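Local coordinates for protein GP37 (Pseudomonas phage phikz, PDB 5FT0) that inhibits the bacterial RNA degradosome, probably by acting on its ribonuclease component RNase E, at residues A[28-33]-A[47-52]; A[126-131]-A[225-230]; A[144-149]-A[201-206]. All blocks are in the same frame, centred on the assembly; numbering follows the deposited sequence.

Interaction 1: A[28-33]-A[47-52]; sequences EDISVH and CATMSS
The carboxylate of E28 is the flat group of this contact, and S51 takes up both of its oxygens. E28 OE1 offers its syn lone pair to the backbone N of S51 at 3.0 Å. E28 OE2 accepts from S51 OG at 2.6 Å, also on the syn side but 27° out of the carboxylate plane. These two bonds fix the rotation of the group. The glutamate gets there with CG anti to its own carbonyl carbon (chi1 -63°) and the chain extended beyond it, alongside the loop 49-52. That loop is braced from within, since T49 OG1 accepts from S52 N three residues on, an ST motif. A water bridges the two backbones, donating to D29 O and accepting from M50 N.

Beside this polar end, I30 and T49 extend alongside each other. The methyls I30 CD1 and T49 CG2 are 3.4 Å apart, a close carbon-carbon approach. I30 CG2 also rests on C47 CB at 3.7 Å.

The strands pair at S31 and A48, an antiparallel hydrogen-bonded pair: S31 N reaches A48 O at 3.0 Å in a nearly straight bond (174°), and A48 N returns one to S31 O. V32 and C47 follow as a non-hydrogen-bonded pair.

The contact lies at the open end of the hairpin of strands 30-37 and 42-48. Strand 4-6 flanks the first and strand 55-59 the second, while helix 67-82 covers the V32 and C47 face through V70 and V74.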
ATOM      1  N   GLU A  28       9.190 -14.670  17.498  1.00 32.71           N
ATOM      2  CA  GLU A  28      10.603 -14.842  17.198  1.00 34.33           C
ATOM      3  C   GLU A  28      11.422 -13.928  18.097  1.00 35.00           C
ATOM      4  O   GLU A  28      10.904 -12.967  18.674  1.00 32.86           O
ATOM      5  CB  GLU A  28      10.913 -14.528  15.728  1.00 38.35           C
ATOM      6  CG  GLU A  28      10.233 -15.442  14.728  1.00 46.97           C
ATOM      7  CD  GLU A  28      10.551 -15.061  13.296  1.00 56.38           C
ATOM      8  OE1 GLU A  28      10.569 -13.849  12.992  1.00 56.07           O
ATOM      9  OE2 GLU A  28      10.786 -15.973  12.476  1.00 64.32           O
ATOM     10  N   ASP A  29      12.715 -14.235  18.203  1.00 33.50           N
ATOM     11  CA  ASP A  29      13.634 -13.358  18.916  1.00 35.54           C
ATOM     12  C   ASP A  29      13.605 -11.960  18.308  1.00 35.41           C
ATOM     13  O   ASP A  29      13.607 -11.796  17.085  1.00 37.69           O
ATOM     14  CB  ASP A  29      15.059 -13.916  18.872  1.00 29.40           C
ATOM     15  CG  ASP A  29      15.198 -15.239  19.602  1.00 39.26           C
ATOM     16  OD1 ASP A  29      14.319 -15.575  20.424  1.00 37.92           O
ATOM     17  OD2 ASP A  29      16.201 -15.942  19.362  1.00 44.64           O
ATOM     18  N   ILE A  30      13.558 -10.951  19.175  1.00 35.71           N
ATOM     19  CA  ILE A  30      13.522  -9.547  18.779  1.00 33.38           C
ATOM     20  C   ILE A  30      14.893  -8.948  19.057  1.00 34.41           C
ATOM     21  O   ILE A  30      15.418  -9.084  20.169  1.00 41.67           O
ATOM     22  CB  ILE A  30      12.450  -8.759  19.558  1.00 43.89           C
ATOM     23  CG1 ILE A  30      11.031  -9.300  19.367  1.00 43.57           C
ATOM     24  CG2 ILE A  30      12.431  -7.326  19.074  1.00 35.92           C
ATOM     25  CD1 ILE A  30      10.353  -8.851  18.101  1.00 52.12           C
ATOM     26  N   SER A  31      15.465  -8.273  18.067  1.00 36.41           N
ATOM     27  CA  SER A  31      16.603  -7.393  18.305  1.00 41.87           C
ATOM     28  C   SER A  31      16.072  -5.971  18.448  1.00 35.81           C
ATOM     29  O   SER A  31      15.388  -5.470  17.551  1.00 38.11           O
ATOM     30  CB  SER A  31      17.625  -7.482  17.173  1.00 45.94           C
ATOM     31  OG  SER A  31      18.712  -6.602  17.407  1.00 59.16           O
ATOM     32  N   VAL A  32      16.367  -5.332  19.579  1.00 38.63           N
ATOM     33  CA  VAL A  32      15.782  -4.042  19.929  1.00 40.80           C
ATOM     34  C   VAL A  32      16.865  -2.972  19.898  1.00 39.67           C
ATOM     35  O   VAL A  32      17.902  -3.105  20.559  1.00 42.15           O
ATOM     36  CB  VAL A  32      15.106  -4.083  21.311  1.00 40.81           C
ATOM     37  CG1 VAL A  32      14.553  -2.708  21.670  1.00 33.22           C
ATOM     38  CG2 VAL A  32      14.006  -5.128  21.339  1.00 35.40           C
ATOM     39  N   HIS A  33      16.615  -1.911  19.137  1.00 40.19           N
ATOM     40  CA  HIS A  33      17.414  -0.697  19.169  1.00 39.60           C
ATOM     41  C   HIS A  33      16.545   0.451  19.662  1.00 37.70           C
ATOM     42  O   HIS A  33      15.342   0.500  19.384  1.00 37.17           O
ATOM     43  CB  HIS A  33      17.982  -0.351  17.784  1.00 44.40           C
ATOM     44  CG  HIS A  33      18.923  -1.378  17.237  1.00 57.41           C
ATOM     45  ND1 HIS A  33      20.289  -1.196  17.212  1.00 62.95           N
ATOM     46  CD2 HIS A  33      18.695  -2.594  16.684  1.00 57.93           C
ATOM     47  CE1 HIS A  33      20.863  -2.256  16.672  1.00 68.79           C
ATOM     48  NE2 HIS A  33      19.918  -3.120  16.344  1.00 63.15           N
ATOM     49  N   CYS A  47      12.371  -2.549  16.417  1.00 46.33           N
ATOM     50  CA  CYS A  47      12.342  -3.979  16.697  1.00 45.66           C
ATOM     51  C   CYS A  47      12.461  -4.749  15.389  1.00 48.96           C
ATOM     52  O   CYS A  47      11.723  -4.477  14.436  1.00 48.16           O
ATOM     53  CB  CYS A  47      11.052  -4.372  17.425  1.00 40.11           C
ATOM     54  SG  CYS A  47      10.776  -3.510  18.986  1.00 41.23           S
ATOM     55  N   ALA A  48      13.378  -5.715  15.346  1.00 41.56           N
ATOM     56  CA  ALA A  48      13.674  -6.451  14.124  1.00 48.96           C
ATOM     57  C   ALA A  48      13.640  -7.949  14.385  1.00 48.46           C
ATOM     58  O   ALA A  48      14.232  -8.426  15.359  1.00 47.45           O
ATOM     59  CB  ALA A  48      15.041  -6.055  13.559  1.00 42.86           C
ATOM     60  N   THR A  49      12.952  -8.682  13.514  1.00 51.47           N
ATOM     61  CA  THR A  49      12.931 -10.139  13.509  1.00 55.81           C
ATOM     62  C   THR A  49      13.438 -10.656  12.170  1.00 61.29           C
ATOM     63  O   THR A  49      13.736  -9.893  11.248  1.00 66.69           O
ATOM     64  CB  THR A  49      11.527 -10.695  13.763  1.00 57.55           C
ATOM     65  OG1 THR A  49      10.670 -10.356  12.665  1.00 63.46           O
ATOM     66  CG2 THR A  49      10.949 -10.152  15.044  1.00 51.46           C
HETATM   67  N   MSE A  50      13.507 -11.977  12.065  1.00 62.96           N
HETATM   68  CA  MSE A  50      13.923 -12.620  10.832  1.00 68.20           C
HETATM   69  C   MSE A  50      12.790 -12.630   9.807  1.00 70.23           C
HETATM   70  O   MSE A  50      13.005 -12.329   8.633  1.00 77.23           O
HETATM   71  CB  MSE A  50      14.396 -14.046  11.107  1.00 71.34           C
HETATM   72  CG  MSE A  50      15.238 -14.637   9.993  1.00 93.03           C
HETATM   73 SE   MSE A  50      15.310 -16.579  10.077  1.00159.37          SE
HETATM   74  CE  MSE A  50      13.418 -16.956   9.782  1.00 94.67           C
ATOM     75  N   SER A  51      11.577 -12.951  10.261  1.00 64.90           N
ATOM     76  CA  SER A  51      10.469 -13.202   9.346  1.00 56.48           C
ATOM     77  C   SER A  51       9.690 -11.942   8.972  1.00 70.20           C
ATOM     78  O   SER A  51       9.350 -11.764   7.797  1.00 80.31           O
ATOM     79  CB  SER A  51       9.521 -14.245   9.944  1.00 68.35           C
ATOM     80  OG  SER A  51      10.145 -15.517  10.020  1.00 81.36           O
ATOM     81  N   SER A  52       9.392 -11.061   9.932  1.00 76.98           N
ATOM     82  CA  SER A  52       8.548  -9.890   9.675  1.00 79.86           C
ATOM     83  C   SER A  52       9.068  -8.648  10.408  1.00 78.07           C
ATOM     84  O   SER A  52       8.409  -8.065  11.267  1.00 85.69           O
ATOM     85  CB  SER A  52       7.098 -10.182  10.058  1.00 80.28           C
ATOM     86  OG  SER A  52       6.835  -9.805  11.399  1.00 80.89           O
TER
HETATM   87  O   HOH W   1      13.989 -13.349  14.665  1.00 51.21           O

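Interaction 2: A[126-131]-A[225-230]; sequences PVIEFM and FTIKIV
E129 and K228 form a hydrogen-bonded pair in the antiparallel join between strands 122-132 and 220-232, the third and fourth of a seven-stranded sheet. Their backbones exchange two bonds, E129 N to K228 O at 2.7 Å and K228 N to E129 O at 2.8 Å. Above them the side chains cross, with K228 NZ 3.2 Å from E129 OE1 in a salt bridge whose hydrogen bond is weak. K228 extends through CG and CD before bending at chi3 (75°), which brings CE and NZ over to OE1. M131, a selenomethionine, lies on the same face, its SE 4.0 Å from K228 CB, and runs alongside T226.

The opposite face is apolar. I128 CG2 meets I227 CG2 at 3.8 Å, methyl against methyl, and F130 and F225 meet at an oblique angle through F130 CB and F225 CZ.

In the next shell, Y180, V165 and V173 of helix 158-187 pack under F225, I227 and I229, while V96 and A93 of helix 87-98 pack against I128 and F130. On the polar face R254 of the second subunit packs on K228 and makes a long, weak ion pair with E129. Toward strand 109-115, V127 and I128 both face V110, a classic beta bulge, where the chain turns a corner.

At the far end the two bonds of the M131 and T226 pair differ: M131 N meets T226 O nearly along the C=O axis, at 2.6 Å, whereas T226 N approaches M131 O at 3.0 Å from 53° above the carbonyl plane.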
ATOM      1  N   PRO A 126     -12.088   2.018   6.505  1.00 35.76           N
ATOM      2  CA  PRO A 126     -12.143   1.462   7.864  1.00 35.31           C
ATOM      3  C   PRO A 126     -13.462   1.767   8.559  1.00 39.36           C
ATOM      4  O   PRO A 126     -14.026   2.854   8.419  1.00 38.48           O
ATOM      5  CB  PRO A 126     -10.969   2.147   8.581  1.00 36.43           C
ATOM      6  CG  PRO A 126     -10.150   2.793   7.494  1.00 36.64           C
ATOM      7  CD  PRO A 126     -11.118   3.117   6.399  1.00 30.47           C
ATOM      8  N   VAL A 127     -13.947   0.783   9.317  1.00 33.55           N
ATOM      9  CA  VAL A 127     -15.127   0.928  10.160  1.00 33.39           C
ATOM     10  C   VAL A 127     -14.787   0.698  11.629  1.00 34.22           C
ATOM     11  O   VAL A 127     -15.115   1.518  12.491  1.00 32.21           O
ATOM     12  CB  VAL A 127     -16.263  -0.017   9.706  1.00 37.62           C
ATOM     13  CG1 VAL A 127     -17.392  -0.021  10.726  1.00 34.38           C
ATOM     14  CG2 VAL A 127     -16.781   0.394   8.335  1.00 35.72           C
ATOM     15  N   ILE A 128     -14.129  -0.419  11.928  1.00 30.68           N
ATOM     16  CA  ILE A 128     -13.631  -0.723  13.264  1.00 28.13           C
ATOM     17  C   ILE A 128     -12.127  -0.906  13.163  1.00 28.25           C
ATOM     18  O   ILE A 128     -11.648  -1.696  12.341  1.00 33.59           O
ATOM     19  CB  ILE A 128     -14.291  -1.983  13.851  1.00 28.89           C
ATOM     20  CG1 ILE A 128     -15.814  -1.851  13.844  1.00 32.21           C
ATOM     21  CG2 ILE A 128     -13.787  -2.235  15.261  1.00 29.78           C
ATOM     22  CD1 ILE A 128     -16.534  -3.134  14.192  1.00 44.52           C
ATOM     23  N   GLU A 129     -11.382  -0.177  13.987  1.00 26.04           N
ATOM     24  CA  GLU A 129      -9.929  -0.270  14.000  1.00 26.35           C
ATOM     25  C   GLU A 129      -9.467  -0.684  15.389  1.00 30.09           C
ATOM     26  O   GLU A 129      -9.754   0.003  16.375  1.00 32.17           O
ATOM     27  CB  GLU A 129      -9.284   1.053  13.587  1.00 33.61           C
ATOM     28  CG  GLU A 129      -7.764   1.010  13.563  1.00 39.45           C
ATOM     29  CD  GLU A 129      -7.156   2.251  12.939  1.00 47.59           C
ATOM     30  OE1 GLU A 129      -7.904   3.023  12.300  1.00 48.43           O
ATOM     31  OE2 GLU A 129      -5.930   2.447  13.078  1.00 54.27           O
ATOM     32  N   PHE A 130      -8.762  -1.810  15.462  1.00 25.86           N
ATOM     33  CA  PHE A 130      -8.127  -2.234  16.699  1.00 30.11           C
ATOM     34  C   PHE A 130      -6.787  -1.526  16.843  1.00 31.43           C
ATOM     35  O   PHE A 130      -5.993  -1.490  15.897  1.00 29.97           O
ATOM     36  CB  PHE A 130      -7.934  -3.751  16.713  1.00 23.97           C
ATOM     37  CG  PHE A 130      -9.213  -4.526  16.568  1.00 31.69           C
ATOM     38  CD1 PHE A 130      -9.957  -4.874  17.683  1.00 33.68           C
ATOM     39  CD2 PHE A 130      -9.672  -4.904  15.316  1.00 35.95           C
ATOM     40  CE1 PHE A 130     -11.132  -5.588  17.554  1.00 33.97           C
ATOM     41  CE2 PHE A 130     -10.847  -5.616  15.181  1.00 36.91           C
ATOM     42  CZ  PHE A 130     -11.579  -5.960  16.302  1.00 33.25           C
HETATM   43  N   MSE A 131      -6.540  -0.955  18.016  1.00 24.80           N
HETATM   44  CA  MSE A 131      -5.324  -0.181  18.237  1.00 24.50           C
HETATM   45  C   MSE A 131      -4.607  -0.609  19.515  1.00 27.35           C
HETATM   46  O   MSE A 131      -4.671   0.087  20.532  1.00 25.37           O
HETATM   47  CB  MSE A 131      -5.653   1.310  18.293  1.00 23.69           C
HETATM   48  CG  MSE A 131      -6.408   1.818  17.067  1.00 33.36           C
HETATM   49 SE   MSE A 131      -6.964   3.679  17.230  1.00 54.35          SE
HETATM   50  CE  MSE A 131      -5.208   4.527  17.277  1.00 42.81           C
ATOM     51  N   PHE A 225      -5.042  -0.700  25.235  1.00 24.19           N
ATOM     52  CA  PHE A 225      -5.736  -1.154  24.040  1.00 29.52           C
ATOM     53  C   PHE A 225      -6.868  -0.185  23.736  1.00 25.76           C
ATOM     54  O   PHE A 225      -7.608   0.216  24.638  1.00 24.88           O
ATOM     55  CB  PHE A 225      -6.287  -2.577  24.207  1.00 23.56           C
ATOM     56  CG  PHE A 225      -6.570  -3.277  22.903  1.00 24.96           C
ATOM     57  CD1 PHE A 225      -7.692  -2.961  22.152  1.00 25.99           C
ATOM     58  CD2 PHE A 225      -5.714  -4.257  22.433  1.00 29.12           C
ATOM     59  CE1 PHE A 225      -7.947  -3.606  20.954  1.00 25.12           C
ATOM     60  CE2 PHE A 225      -5.965  -4.909  21.237  1.00 24.42           C
ATOM     61  CZ  PHE A 225      -7.081  -4.580  20.498  1.00 27.08           C
ATOM     62  N   THR A 226      -6.993   0.186  22.466  1.00 23.86           N
ATOM     63  CA  THR A 226      -8.059   1.069  22.013  1.00 25.05           C
ATOM     64  C   THR A 226      -8.768   0.435  20.825  1.00 28.95           C
ATOM     65  O   THR A 226      -8.130  -0.180  19.964  1.00 26.69           O
ATOM     66  CB  THR A 226      -7.514   2.459  21.626  1.00 29.06           C
ATOM     67  OG1 THR A 226      -6.994   3.116  22.790  1.00 27.78           O
ATOM     68  CG2 THR A 226      -8.610   3.326  21.020  1.00 24.56           C
ATOM     69  N   ILE A 227     -10.090   0.565  20.800  1.00 26.14           N
ATOM     70  CA  ILE A 227     -10.904   0.213  19.646  1.00 29.71           C
ATOM     71  C   ILE A 227     -11.541   1.490  19.124  1.00 30.06           C
ATOM     72  O   ILE A 227     -12.186   2.221  19.886  1.00 30.00           O
ATOM     73  CB  ILE A 227     -11.982  -0.828  19.999  1.00 28.31           C
ATOM     74  CG1 ILE A 227     -11.336  -2.107  20.530  1.00 28.53           C
ATOM     75  CG2 ILE A 227     -12.845  -1.125  18.785  1.00 27.76           C
ATOM     76  CD1 ILE A 227     -12.331  -3.188  20.872  1.00 33.25           C
ATOM     77  N   LYS A 228     -11.350   1.767  17.839  1.00 28.06           N
ATOM     78  CA  LYS A 228     -11.939   2.932  17.193  1.00 27.44           C
ATOM     79  C   LYS A 228     -13.037   2.476  16.247  1.00 30.68           C
ATOM     80  O   LYS A 228     -12.837   1.545  15.460  1.00 31.67           O
ATOM     81  CB  LYS A 228     -10.893   3.740  16.422  1.00 29.24           C
ATOM     82  CG  LYS A 228     -11.482   4.966  15.726  1.00 32.74           C
ATOM     83  CD  LYS A 228     -10.429   5.770  14.977  1.00 38.37           C
ATOM     84  CE  LYS A 228     -10.010   5.089  13.693  1.00 42.07           C
ATOM     85  NZ  LYS A 228      -9.037   5.918  12.928  1.00 48.50           N
ATOM     86  N   ILE A 229     -14.194   3.125  16.333  1.00 29.10           N
ATOM     87  CA  ILE A 229     -15.316   2.871  15.441  1.00 26.03           C
ATOM     88  C   ILE A 229     -15.658   4.177  14.740  1.00 33.05           C
ATOM     89  O   ILE A 229     -15.740   5.231  15.384  1.00 32.93           O
ATOM     90  CB  ILE A 229     -16.530   2.312  16.202  1.00 33.03           C
ATOM     91  CG1 ILE A 229     -16.131   1.042  16.955  1.00 28.05           C
ATOM     92  CG2 ILE A 229     -17.673   2.018  15.240  1.00 34.63           C
ATOM     93  CD1 ILE A 229     -17.226   0.478  17.819  1.00 34.00           C
ATOM     94  N   VAL A 230     -15.849   4.110  13.425  1.00 29.42           N
ATOM     95  CA  VAL A 230     -16.080   5.288  12.599  1.00 33.25           C
ATOM     96  C   VAL A 230     -17.453   5.174  11.955  1.00 37.39           C
ATOM     97  O   VAL A 230     -17.772   4.151  11.337  1.00 35.89           O
ATOM     98  CB  VAL A 230     -14.993   5.452  11.521  1.00 37.49           C
ATOM     99  CG1 VAL A 230     -15.213   6.742  10.736  1.00 30.58           C
ATOM    100  CG2 VAL A 230     -13.610   5.429  12.150  1.00 35.43           C
TER

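Interaction 3: A[144-149]-A[201-206]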
ATOM      1  N   ILE A 144      -8.979  16.652  19.584  1.00 44.88           N
ATOM      2  CA  ILE A 144      -9.808  17.809  19.911  1.00 43.81           C
ATOM      3  C   ILE A 144      -9.560  18.944  18.928  1.00 47.28           C
ATOM      4  O   ILE A 144     -10.502  19.589  18.454  1.00 52.57           O
ATOM      5  CB  ILE A 144      -9.559  18.254  21.365  1.00 43.82           C
ATOM      6  CG1 ILE A 144     -10.039  17.180  22.345  1.00 45.22           C
ATOM      7  CG2 ILE A 144     -10.250  19.582  21.642  1.00 45.87           C
ATOM      8  CD1 ILE A 144     -10.055  17.632  23.787  1.00 44.51           C
ATOM      9  N   LYS A 145      -8.291  19.199  18.593  1.00 46.15           N
ATOM     10  CA  LYS A 145      -7.972  20.299  17.689  1.00 47.87           C
ATOM     11  C   LYS A 145      -8.551  20.066  16.299  1.00 49.94           C
ATOM     12  O   LYS A 145      -9.067  20.998  15.669  1.00 51.94           O
ATOM     13  CB  LYS A 145      -6.457  20.489  17.607  1.00 45.49           C
ATOM     14  N   SER A 146      -8.486  18.830  15.807  1.00 47.52           N
ATOM     15  CA  SER A 146      -8.860  18.530  14.433  1.00 43.19           C
ATOM     16  C   SER A 146     -10.337  18.199  14.257  1.00 43.13           C
ATOM     17  O   SER A 146     -10.776  18.020  13.117  1.00 50.09           O
ATOM     18  CB  SER A 146      -8.017  17.365  13.901  1.00 44.73           C
ATOM     19  OG  SER A 146      -8.233  16.187  14.658  1.00 57.15           O
ATOM     20  N   SER A 147     -11.110  18.118  15.335  1.00 46.09           N
ATOM     21  CA  SER A 147     -12.521  17.772  15.248  1.00 45.21           C
ATOM     22  C   SER A 147     -13.389  19.001  15.483  1.00 45.72           C
ATOM     23  O   SER A 147     -12.939  20.018  16.016  1.00 45.31           O
ATOM     24  CB  SER A 147     -12.887  16.676  16.256  1.00 41.90           C
ATOM     25  OG  SER A 147     -12.741  17.131  17.590  1.00 44.81           O
ATOM     26  N   SER A 148     -14.654  18.889  15.074  1.00 45.34           N
ATOM     27  CA  SER A 148     -15.602  19.980  15.277  1.00 45.09           C
ATOM     28  C   SER A 148     -15.946  20.139  16.753  1.00 48.13           C
ATOM     29  O   SER A 148     -15.818  21.233  17.317  1.00 48.23           O
ATOM     30  CB  SER A 148     -16.866  19.734  14.451  1.00 40.85           C
ATOM     31  OG  SER A 148     -16.563  19.650  13.069  1.00 40.43           O
ATOM     32  N   TYR A 149     -16.382  19.058  17.394  1.00 42.55           N
ATOM     33  CA  TYR A 149     -16.741  19.086  18.805  1.00 48.87           C
ATOM     34  C   TYR A 149     -16.735  17.659  19.335  1.00 49.16           C
ATOM     35  O   TYR A 149     -16.637  16.691  18.576  1.00 40.13           O
ATOM     36  CB  TYR A 149     -18.106  19.749  19.020  1.00 42.27           C
ATOM     37  CG  TYR A 149     -19.222  19.122  18.218  1.00 41.94           C
ATOM     38  CD1 TYR A 149     -19.490  19.541  16.921  1.00 49.10           C
ATOM     39  CD2 TYR A 149     -20.009  18.110  18.755  1.00 47.53           C
ATOM     40  CE1 TYR A 149     -20.508  18.971  16.180  1.00 53.29           C
ATOM     41  CE2 TYR A 149     -21.032  17.532  18.023  1.00 47.72           C
ATOM     42  CZ  TYR A 149     -21.276  17.968  16.736  1.00 55.66           C
ATOM     43  OH  TYR A 149     -22.289  17.400  15.997  1.00 56.58           O
ATOM     44  N   TYR A 201     -15.841  11.836  19.092  1.00 36.30           N
ATOM     45  CA  TYR A 201     -15.408  13.039  18.398  1.00 34.39           C
ATOM     46  C   TYR A 201     -16.227  13.194  17.130  1.00 38.98           C
ATOM     47  O   TYR A 201     -16.380  12.236  16.364  1.00 34.21           O
ATOM     48  CB  TYR A 201     -13.915  12.983  18.067  1.00 33.22           C
ATOM     49  CG  TYR A 201     -13.041  12.906  19.295  1.00 36.99           C
ATOM     50  CD1 TYR A 201     -12.619  14.061  19.942  1.00 34.74           C
ATOM     51  CD2 TYR A 201     -12.647  11.681  19.814  1.00 27.24           C
ATOM     52  CE1 TYR A 201     -11.823  13.998  21.068  1.00 37.78           C
ATOM     53  CE2 TYR A 201     -11.848  11.609  20.942  1.00 40.97           C
ATOM     54  CZ  TYR A 201     -11.440  12.770  21.565  1.00 33.93           C
ATOM     55  OH  TYR A 201     -10.648  12.707  22.685  1.00 43.24           O
ATOM     56  N   GLN A 202     -16.754  14.395  16.915  1.00 36.59           N
ATOM     57  CA  GLN A 202     -17.527  14.709  15.724  1.00 36.93           C
ATOM     58  C   GLN A 202     -16.666  15.542  14.788  1.00 38.57           C
ATOM     59  O   GLN A 202     -16.174  16.609  15.171  1.00 35.86           O
ATOM     60  CB  GLN A 202     -18.813  15.457  16.073  1.00 38.48           C
ATOM     61  CG  GLN A 202     -19.706  15.709  14.866  1.00 40.06           C
ATOM     62  CD  GLN A 202     -20.245  14.425  14.272  1.00 49.52           C
ATOM     63  OE1 GLN A 202     -20.585  13.488  14.998  1.00 49.92           O
ATOM     64  NE2 GLN A 202     -20.317  14.368  12.945  1.00 44.56           N
ATOM     65  N   PHE A 203     -16.477  15.046  13.575  1.00 31.06           N
ATOM     66  CA  PHE A 203     -15.850  15.797  12.502  1.00 35.46           C
ATOM     67  C   PHE A 203     -16.933  16.232  11.524  1.00 39.72           C
ATOM     68  O   PHE A 203     -18.098  15.840  11.639  1.00 35.76           O
ATOM     69  CB  PHE A 203     -14.771  14.955  11.808  1.00 41.10           C
ATOM     70  CG  PHE A 203     -13.697  14.464  12.739  1.00 36.54           C
ATOM     71  CD1 PHE A 203     -13.898  13.330  13.514  1.00 39.11           C
ATOM     72  CD2 PHE A 203     -12.492  15.136  12.845  1.00 37.76           C
ATOM     73  CE1 PHE A 203     -12.916  12.875  14.379  1.00 39.62           C
ATOM     74  CE2 PHE A 203     -11.503  14.688  13.705  1.00 39.17           C
ATOM     75  CZ  PHE A 203     -11.716  13.554  14.474  1.00 39.93           C
ATOM     76  N   ILE A 204     -16.546  17.064  10.556  1.00 42.31           N
ATOM     77  CA  ILE A 204     -17.526  17.525   9.577  1.00 43.88           C
ATOM     78  C   ILE A 204     -18.057  16.361   8.756  1.00 43.50           C
ATOM     79  O   ILE A 204     -19.235  16.346   8.377  1.00 55.38           O
ATOM     80  CB  ILE A 204     -16.926  18.622   8.676  1.00 49.42           C
ATOM     81  CG1 ILE A 204     -15.471  18.299   8.323  1.00 50.17           C
ATOM     82  CG2 ILE A 204     -17.048  19.988   9.340  1.00 47.27           C
ATOM     83  CD1 ILE A 204     -14.815  19.341   7.440  1.00 52.75           C
ATOM     84  N   ASP A 205     -17.222  15.356   8.493  1.00 40.66           N
ATOM     85  CA  ASP A 205     -17.580  14.280   7.581  1.00 38.95           C
ATOM     86  C   ASP A 205     -17.727  12.919   8.253  1.00 38.22           C
ATOM     87  O   ASP A 205     -18.040  11.942   7.562  1.00 40.89           O
ATOM     88  CB  ASP A 205     -16.546  14.189   6.448  1.00 40.12           C
ATOM     89  CG  ASP A 205     -15.151  13.840   6.945  1.00 43.87           C
ATOM     90  OD1 ASP A 205     -14.906  13.919   8.166  1.00 43.37           O
ATOM     91  OD2 ASP A 205     -14.293  13.492   6.108  1.00 47.24           O
ATOM     92  N   ARG A 206     -17.528  12.819   9.565  1.00 36.72           N
ATOM     93  CA  ARG A 206     -17.567  11.510  10.211  1.00 34.14           C
ATOM     94  C   ARG A 206     -17.651  11.679  11.720  1.00 34.01           C
ATOM     95  O   ARG A 206     -17.378  12.755  12.263  1.00 35.27           O
ATOM     96  CB  ARG A 206     -16.334  10.675   9.852  1.00 29.17           C
ATOM     97  CG  ARG A 206     -15.056  11.208  10.477  1.00 37.65           C
ATOM     98  CD  ARG A 206     -13.812  10.665   9.794  1.00 35.63           C
ATOM     99  NE  ARG A 206     -12.607  11.039  10.525  1.00 37.82           N
ATOM    100  CZ  ARG A 206     -11.990  12.211  10.408  1.00 38.13           C
ATOM    101  NH1 ARG A 206     -12.460  13.131   9.578  1.00 32.22           N
ATOM    102  NH2 ARG A 206     -10.900  12.460  11.119  1.00 36.27           N
TER
HETATM  103  O   HOH W   2     -13.603  18.135  11.121  1.00 46.54           O
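Y149 and Q202 project together from their strands, and the methylene chain of the glutamine lies over one face of the tyrosine ring. Q202 CB stands 3.7 Å from the Y149 ring centroid and 17° off the normal, a CH-pi contact. Q202 CG reaches further out, to Y149 OH at 3.3 Å. The ring plane and the amide plane differ by 31°. Q202 bends at chi2 (65°), and its amide is held by NE2 donating to F203 O and OE1 bonding to T207 OG1.

The F203 ring is held between two groups. S147 CB sits over one face, 3.8 Å from the F203 ring centroid and offset toward the rim, in a second CH-pi contact. R206 NH2 lies over the centre of the other face. S146 OG approaches in the plane, at the ring edge, while bonding to K142 O. R206 is itself positioned by salt bridges to D205 and E208, and D205 OD2 is bonded to H252 of the second subunit.

Y201 is approached at its edge instead. I144 CG1 comes within 3.9 Å of Y201 CE1, and S147 OG lies near the ring plane beside CD1. The S147 hydroxyl bonds to L143 O in the preceding helical turn, and Y201 OH bonds to E199.

Backbone bonds set these groups in place. Q202 N donates to Y149 O at 2.8 Å, while Q202 O accepts from S148 N at 2.7 Å and weakly from Y149 N at 3.3 Å. S148 and Y149 thus both face Q202, a classic beta bulge, formed where the chain leaves helix 140-146 and enters strand 149-151, an outermost strand, within this chain, of the seven-stranded antiparallel sheet.

The three contacts come in two groups. Interaction 1 closes first along the chain and belongs to the four-stranded sheet, its centre about 26 Å from that of interaction 2 and about 38 Å from that of interaction 3, across the chain's centre from the latter. Interactions 2 and 3 both reach the seven-stranded sheet, one at its middle and one at an outer strand, with centres about 16 Å apart. They touch where V230 CG1 packs on R206 CB at 4.2 Å. The chain between 131 and 225 contains both segments of interaction 3, so the central pairing spans the edge pairing. Both also touch the second subunit, tying this sheet to the two-chain assembly.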